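Restriction endonuclease AspBHI (PDB 4OC8) probably binds DNA and cuts it as a modification-dependent restriction endonuclease, pairing a PUA-related N-terminal region with a PD-(D/E)XK-type nuclease region. Local coordinates at residues Arg242-Ala256 against Phe300-Ala312. Numbering follows the deposited sequence.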
loop_
_atom_site.group_PDB
_atom_site.type_symbol
_atom_site.label_atom_id
_atom_site.label_comp_id
_atom_site.label_asym_id
_atom_site.label_seq_id
_atom_site.Cartn_x
_atom_site.Cartn_y
_atom_site.Cartn_z
ATOM N N ARG A 242 -19.663 19.038 -6.045
ATOM C CA ARG A 242 -19.292 20.344 -6.607
ATOM C C ARG A 242 -20.087 21.490 -5.976
ATOM O O ARG A 242 -19.563 22.587 -5.765
ATOM C CB ARG A 242 -19.514 20.377 -8.117
ATOM C CG ARG A 242 -18.527 19.593 -8.944
ATOM C CD ARG A 242 -18.754 19.881 -10.421
ATOM N NE ARG A 242 -18.269 18.811 -11.287
ATOM C CZ ARG A 242 -19.033 17.829 -11.766
ATOM N NH1 ARG A 242 -20.325 17.780 -11.461
ATOM N NH2 ARG A 242 -18.506 16.896 -12.551
ATOM N N GLN A 243 -21.358 21.226 -5.687
ATOM C CA GLN A 243 -22.228 22.221 -5.077
ATOM C C GLN A 243 -21.901 22.454 -3.607
ATOM O O GLN A 243 -22.004 23.576 -3.115
ATOM C CB GLN A 243 -23.697 21.816 -5.231
ATOM C CG GLN A 243 -24.227 21.975 -6.643
ATOM C CD GLN A 243 -24.095 23.398 -7.145
ATOM O OE1 GLN A 243 -24.701 24.318 -6.595
ATOM N NE2 GLN A 243 -23.291 23.589 -8.187
ATOM N N ARG A 244 -21.510 21.396 -2.906
ATOM C CA ARG A 244 -21.210 21.512 -1.482
ATOM C C ARG A 244 -20.067 22.490 -1.187
ATOM O O ARG A 244 -20.065 23.154 -0.147
ATOM C CB ARG A 244 -20.895 20.136 -0.885
ATOM C CG ARG A 244 -20.489 20.155 0.584
ATOM C CD ARG A 244 -21.601 20.694 1.460
ATOM N NE ARG A 244 -22.731 19.777 1.524
ATOM C CZ ARG A 244 -23.097 19.124 2.621
ATOM N NH1 ARG A 244 -22.425 19.299 3.754
ATOM N NH2 ARG A 244 -24.141 18.302 2.586
ATOM N N TYR A 245 -19.108 22.593 -2.101
ATOM C CA TYR A 245 -17.909 23.380 -1.821
ATOM C C TYR A 245 -17.758 24.664 -2.647
ATOM O O TYR A 245 -16.671 25.247 -2.710
ATOM C CB TYR A 245 -16.658 22.501 -1.934
ATOM C CG TYR A 245 -16.625 21.415 -0.889
ATOM C CD1 TYR A 245 -16.221 21.691 0.413
ATOM C CD2 TYR A 245 -17.020 20.117 -1.193
ATOM C CE1 TYR A 245 -16.203 20.702 1.379
ATOM C CE2 TYR A 245 -17.002 19.120 -0.232
ATOM C CZ TYR A 245 -16.593 19.418 1.051
ATOM O OH TYR A 245 -16.577 18.432 2.011
ATOM N N LYS A 246 -18.855 25.109 -3.255
ATOM C CA LYS A 246 -18.854 26.331 -4.058
ATOM C C LYS A 246 -18.636 27.580 -3.208
ATOM O O LYS A 246 -18.077 28.565 -3.683
ATOM C CB LYS A 246 -20.151 26.461 -4.869
ATOM C CG LYS A 246 -21.411 26.603 -4.028
ATOM C CD LYS A 246 -22.676 26.476 -4.874
ATOM C CE LYS A 246 -22.788 27.603 -5.895
ATOM N NZ LYS A 246 -24.046 27.516 -6.690
ATOM N N GLU A 247 -19.074 27.533 -1.952
ATOM C CA GLU A 247 -18.938 28.671 -1.047
ATOM C C GLU A 247 -17.643 28.610 -0.236
ATOM O O GLU A 247 -17.228 29.604 0.363
ATOM C CB GLU A 247 -20.148 28.763 -0.110
ATOM C CG GLU A 247 -21.483 28.983 -0.826
ATOM C CD GLU A 247 -22.676 29.084 0.129
ATOM O OE1 GLU A 247 -22.505 28.863 1.353
ATOM O OE2 GLU A 247 -23.790 29.386 -0.354
ATOM N N ASN A 248 -17.008 27.442 -0.224
ATOM C CA ASN A 248 -15.780 27.228 0.537
ATOM C C ASN A 248 -14.894 26.218 -0.186
ATOM O O ASN A 248 -14.866 25.040 0.168
ATOM C CB ASN A 248 -16.116 26.733 1.947
ATOM C CG ASN A 248 -14.882 26.468 2.792
ATOM O OD1 ASN A 248 -13.800 26.995 2.520
ATOM N ND2 ASN A 248 -15.038 25.641 3.823
ATOM N N PRO A 249 -14.175 26.679 -1.218
ATOM C CA PRO A 249 -13.416 25.781 -2.094
ATOM C C PRO A 249 -12.393 24.941 -1.332
ATOM O O PRO A 249 -12.313 23.733 -1.563
ATOM C CB PRO A 249 -12.717 26.747 -3.057
ATOM C CG PRO A 249 -13.572 27.967 -3.046
ATOM C CD PRO A 249 -14.043 28.084 -1.631
ATOM N N PHE A 250 -11.646 25.564 -0.427
ATOM C CA PHE A 250 -10.591 24.861 0.301
ATOM C C PHE A 250 -11.126 23.674 1.086
ATOM O O PHE A 250 -10.431 22.669 1.256
ATOM C CB PHE A 250 -9.831 25.812 1.226
ATOM C CG PHE A 250 -8.830 26.677 0.513
ATOM C CD1 PHE A 250 -8.696 26.612 -0.865
ATOM C CD2 PHE A 250 -8.012 27.540 1.221
ATOM C CE1 PHE A 250 -7.774 27.397 -1.523
ATOM C CE2 PHE A 250 -7.085 28.325 0.569
ATOM C CZ PHE A 250 -6.967 28.255 -0.808
ATOM N N GLY A 251 -12.369 23.786 1.541
ATOM C CA GLY A 251 -13.023 22.712 2.265
ATOM C C GLY A 251 -13.013 21.404 1.497
ATOM O O GLY A 251 -12.960 20.320 2.092
ATOM N N PHE A 252 -13.049 21.500 0.171
ATOM C CA PHE A 252 -13.033 20.308 -0.666
ATOM C C PHE A 252 -11.826 19.425 -0.379
ATOM O O PHE A 252 -11.917 18.200 -0.477
ATOM C CB PHE A 252 -13.065 20.666 -2.148
ATOM C CG PHE A 252 -12.940 19.477 -3.051
ATOM C CD1 PHE A 252 -13.951 18.535 -3.117
ATOM C CD2 PHE A 252 -11.813 19.300 -3.829
ATOM C CE1 PHE A 252 -13.843 17.438 -3.948
ATOM C CE2 PHE A 252 -11.695 18.205 -4.660
ATOM C CZ PHE A 252 -12.713 17.271 -4.718
ATOM N N GLU A 253 -10.705 20.047 -0.018
ATOM C CA GLU A 253 -9.509 19.292 0.339
ATOM C C GLU A 253 -9.829 18.242 1.400
ATOM O O GLU A 253 -9.428 17.082 1.273
ATOM C CB GLU A 253 -8.400 20.226 0.816
ATOM C CG GLU A 253 -7.988 21.242 -0.231
ATOM C CD GLU A 253 -6.965 22.224 0.286
ATOM O OE1 GLU A 253 -6.410 21.972 1.381
ATOM O OE2 GLU A 253 -6.726 23.246 -0.398
ATOM N N ALA A 254 -10.592 18.641 2.415
ATOM C CA ALA A 254 -11.014 17.709 3.451
ATOM C C ALA A 254 -11.687 16.513 2.804
ATOM O O ALA A 254 -11.295 15.368 3.040
ATOM C CB ALA A 254 -11.952 18.381 4.436
ATOM N N CYS A 255 -12.671 16.791 1.953
ATOM C CA CYS A 255 -13.374 15.744 1.224
ATOM C C CYS A 255 -12.377 14.861 0.481
ATOM O O CYS A 255 -12.443 13.625 0.562
ATOM C CB CYS A 255 -14.375 16.354 0.245
ATOM S SG CYS A 255 -15.178 15.151 -0.822
ATOM N N ALA A 256 -11.425 15.498 -0.201
ATOM C CA ALA A 256 -10.434 14.753 -0.958
ATOM C C ALA A 256 -9.741 13.788 -0.007
ATOM O O ALA A 256 -9.650 12.586 -0.285
ATOM C CB ALA A 256 -9.437 15.688 -1.600
ATOM N N PHE A 300 3.073 11.452 1.099
ATOM C CA PHE A 300 2.567 11.875 -0.203
ATOM C C PHE A 300 1.973 13.271 -0.161
ATOM O O PHE A 300 1.542 13.736 0.886
ATOM C CB PHE A 300 1.542 10.883 -0.759
ATOM C CG PHE A 300 0.311 10.738 0.086
ATOM C CD1 PHE A 300 0.291 9.863 1.163
ATOM C CD2 PHE A 300 -0.831 11.461 -0.201
ATOM C CE1 PHE A 300 -0.842 9.721 1.944
ATOM C CE2 PHE A 300 -1.970 11.324 0.577
ATOM C CZ PHE A 300 -1.975 10.451 1.649
ATOM N N ALA A 301 1.958 13.942 -1.306
ATOM C CA ALA A 301 1.341 15.261 -1.393
ATOM C C ALA A 301 -0.051 15.141 -1.991
ATOM O O ALA A 301 -0.251 14.425 -2.964
ATOM C CB ALA A 301 2.199 16.201 -2.222
ATOM N N LEU A 302 -1.012 15.843 -1.404
ATOM C CA LEU A 302 -2.387 15.820 -1.882
ATOM C C LEU A 302 -2.712 17.094 -2.661
ATOM O O LEU A 302 -2.286 18.188 -2.288
ATOM C CB LEU A 302 -3.347 15.658 -0.705
ATOM C CG LEU A 302 -4.841 15.572 -1.019
ATOM C CD1 LEU A 302 -5.129 14.396 -1.929
ATOM C CD2 LEU A 302 -5.655 15.467 0.260
ATOM N N GLU A 303 -3.452 16.945 -3.753
ATOM C CA GLU A 303 -3.905 18.084 -4.539
ATOM C C GLU A 303 -5.352 17.842 -4.916
ATOM O O GLU A 303 -5.680 16.811 -5.496
ATOM C CB GLU A 303 -3.054 18.257 -5.799
ATOM C CG GLU A 303 -3.489 19.414 -6.693
ATOM C CD GLU A 303 -3.052 20.780 -6.171
ATOM O OE1 GLU A 303 -1.922 20.892 -5.645
ATOM O OE2 GLU A 303 -3.838 21.745 -6.291
ATOM N N ALA A 304 -6.223 18.782 -4.575
ATOM C CA ALA A 304 -7.649 18.598 -4.816
ATOM C C ALA A 304 -8.216 19.720 -5.668
ATOM O O ALA A 304 -8.187 20.887 -5.281
ATOM C CB ALA A 304 -8.395 18.496 -3.508
ATOM N N LYS A 305 -8.732 19.357 -6.835
ATOM C CA LYS A 305 -9.269 20.336 -7.766
ATOM C C LYS A 305 -10.761 20.132 -7.974
ATOM O O LYS A 305 -11.174 19.227 -8.690
ATOM C CB LYS A 305 -8.534 20.261 -9.109
ATOM C CG LYS A 305 -7.028 20.487 -9.015
ATOM C CD LYS A 305 -6.688 21.817 -8.347
ATOM C CE LYS A 305 -7.190 23.004 -9.150
ATOM N NZ LYS A 305 -6.794 24.296 -8.521
ATOM N N CYS A 306 -11.563 20.986 -7.350
ATOM C CA CYS A 306 -13.013 20.932 -7.492
ATOM C C CYS A 306 -13.448 21.649 -8.768
ATOM O O CYS A 306 -13.658 22.860 -8.768
ATOM C CB CYS A 306 -13.683 21.572 -6.278
ATOM S SG CYS A 306 -15.336 20.967 -5.950
ATOM N N TYR A 307 -13.586 20.889 -9.851
ATOM C CA TYR A 307 -13.899 21.445 -11.166
ATOM C C TYR A 307 -15.228 20.937 -11.716
ATOM O O TYR A 307 -15.727 19.888 -11.305
ATOM C CB TYR A 307 -12.810 21.079 -12.175
ATOM C CG TYR A 307 -11.572 21.934 -12.127
ATOM C CD1 TYR A 307 -11.305 22.753 -11.040
ATOM C CD2 TYR A 307 -10.671 21.934 -13.182
ATOM C CE1 TYR A 307 -10.166 23.539 -11.000
ATOM C CE2 TYR A 307 -9.535 22.717 -13.154
ATOM C CZ TYR A 307 -9.285 23.519 -12.061
ATOM O OH TYR A 307 -8.150 24.303 -12.028
ATOM N N GLY A 308 -15.786 21.686 -12.662
ATOM C CA GLY A 308 -16.906 21.206 -13.447
ATOM C C GLY A 308 -16.367 20.348 -14.576
ATOM O O GLY A 308 -15.212 20.504 -14.980
ATOM N N ALA A 309 -17.200 19.445 -15.088
ATOM C CA ALA A 309 -16.777 18.513 -16.129
ATOM C C ALA A 309 -16.340 19.222 -17.414
ATOM O O ALA A 309 -15.613 18.653 -18.230
ATOM C CB ALA A 309 -17.881 17.521 -16.421
ATOM N N ASN A 310 -16.779 20.464 -17.587
ATOM C CA ASN A 310 -16.411 21.251 -18.759
ATOM C C ASN A 310 -15.008 21.848 -18.661
ATOM O O ASN A 310 -14.477 22.368 -19.640
ATOM C CB ASN A 310 -17.450 22.354 -19.024
ATOM C CG ASN A 310 -17.669 23.270 -17.821
ATOM O OD1 ASN A 310 -17.853 22.810 -16.692
ATOM N ND2 ASN A 310 -17.653 24.575 -18.066
ATOM N N ASN A 311 -14.416 21.772 -17.474
ATOM C CA ASN A 311 -13.095 22.342 -17.237
ATOM C C ASN A 311 -12.100 21.273 -16.836
ATOM O O ASN A 311 -12.174 20.727 -15.738
ATOM C CB ASN A 311 -13.160 23.409 -16.146
ATOM C CG ASN A 311 -14.152 24.503 -16.465
ATOM O OD1 ASN A 311 -15.191 24.622 -15.816
ATOM N ND2 ASN A 311 -13.838 25.311 -17.468
ATOM N N ALA A 312 -11.164 20.983 -17.729
ATOM C CA ALA A 312 -10.209 19.905 -17.516
ATOM C C ALA A 312 -9.133 20.289 -16.513
ATOM O O ALA A 312 -8.890 21.469 -16.270
ATOM C CB ALA A 312 -9.569 19.514 -18.836
HETATM O O HOH W 1 -8.202 22.990 -3.114
#
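Cys-306 sits over one face of the Phe-252 ring: its SG stands 4.2 Å from the ring centroid, a sulfur-aromatic contact, and its CB adds a CH-pi contact to the same face. With CG anti to the backbone N (chi1 175°), Phe-252 carries its ring from helix 251-263 to the end of strand 294-305. The ring meets the strand again where Ala-304 CB meets CE2 at 3.5 Å, with CD2 as close, while Lys-305 N lies near the ring plane at its edge.

Further along the helix the packing is methyl against methyl, Ala-256 CB to Ala-304 CB 3.6 Å, with Leu-302 CD2 touching the same Ala-256 CB at 4.2 Å. The axes of helix segment 251-256 and strand segment 300-305 come within 8.0 Å, their N-to-C directions 119° apart. This helix lies against the middle strand of the five-stranded mixed sheet in the nuclease region, which belongs to the PD-(D/E)XK clan; on the strand's other side Glu-303 turns toward helix 315-324 and pairs with Arg-320 and Arg-324.

Polar contacts flank the apolar patch. One water donates to both Glu-253 OE2 and Ala-304 O, whereas Glu-253 OE1 forms a salt bridge with Arg-281. From the end of helix 232-244 Arg-242, extended from CG to NE, sends NE to Tyr-307 O, just past the strand, at 2.8 Å; the oxygen sits in the guanidinium plane and is approached on a lone pair, though the N-H...O angle is a bent 140°. Glu-239 and the carbonyl of Thr-336 hold NH1 and NH2, which fixes the group's rotation. A leucine in place of Arg-242 would probably leave Tyr-307 O without this donor and deprive Glu-239 of this salt bridge.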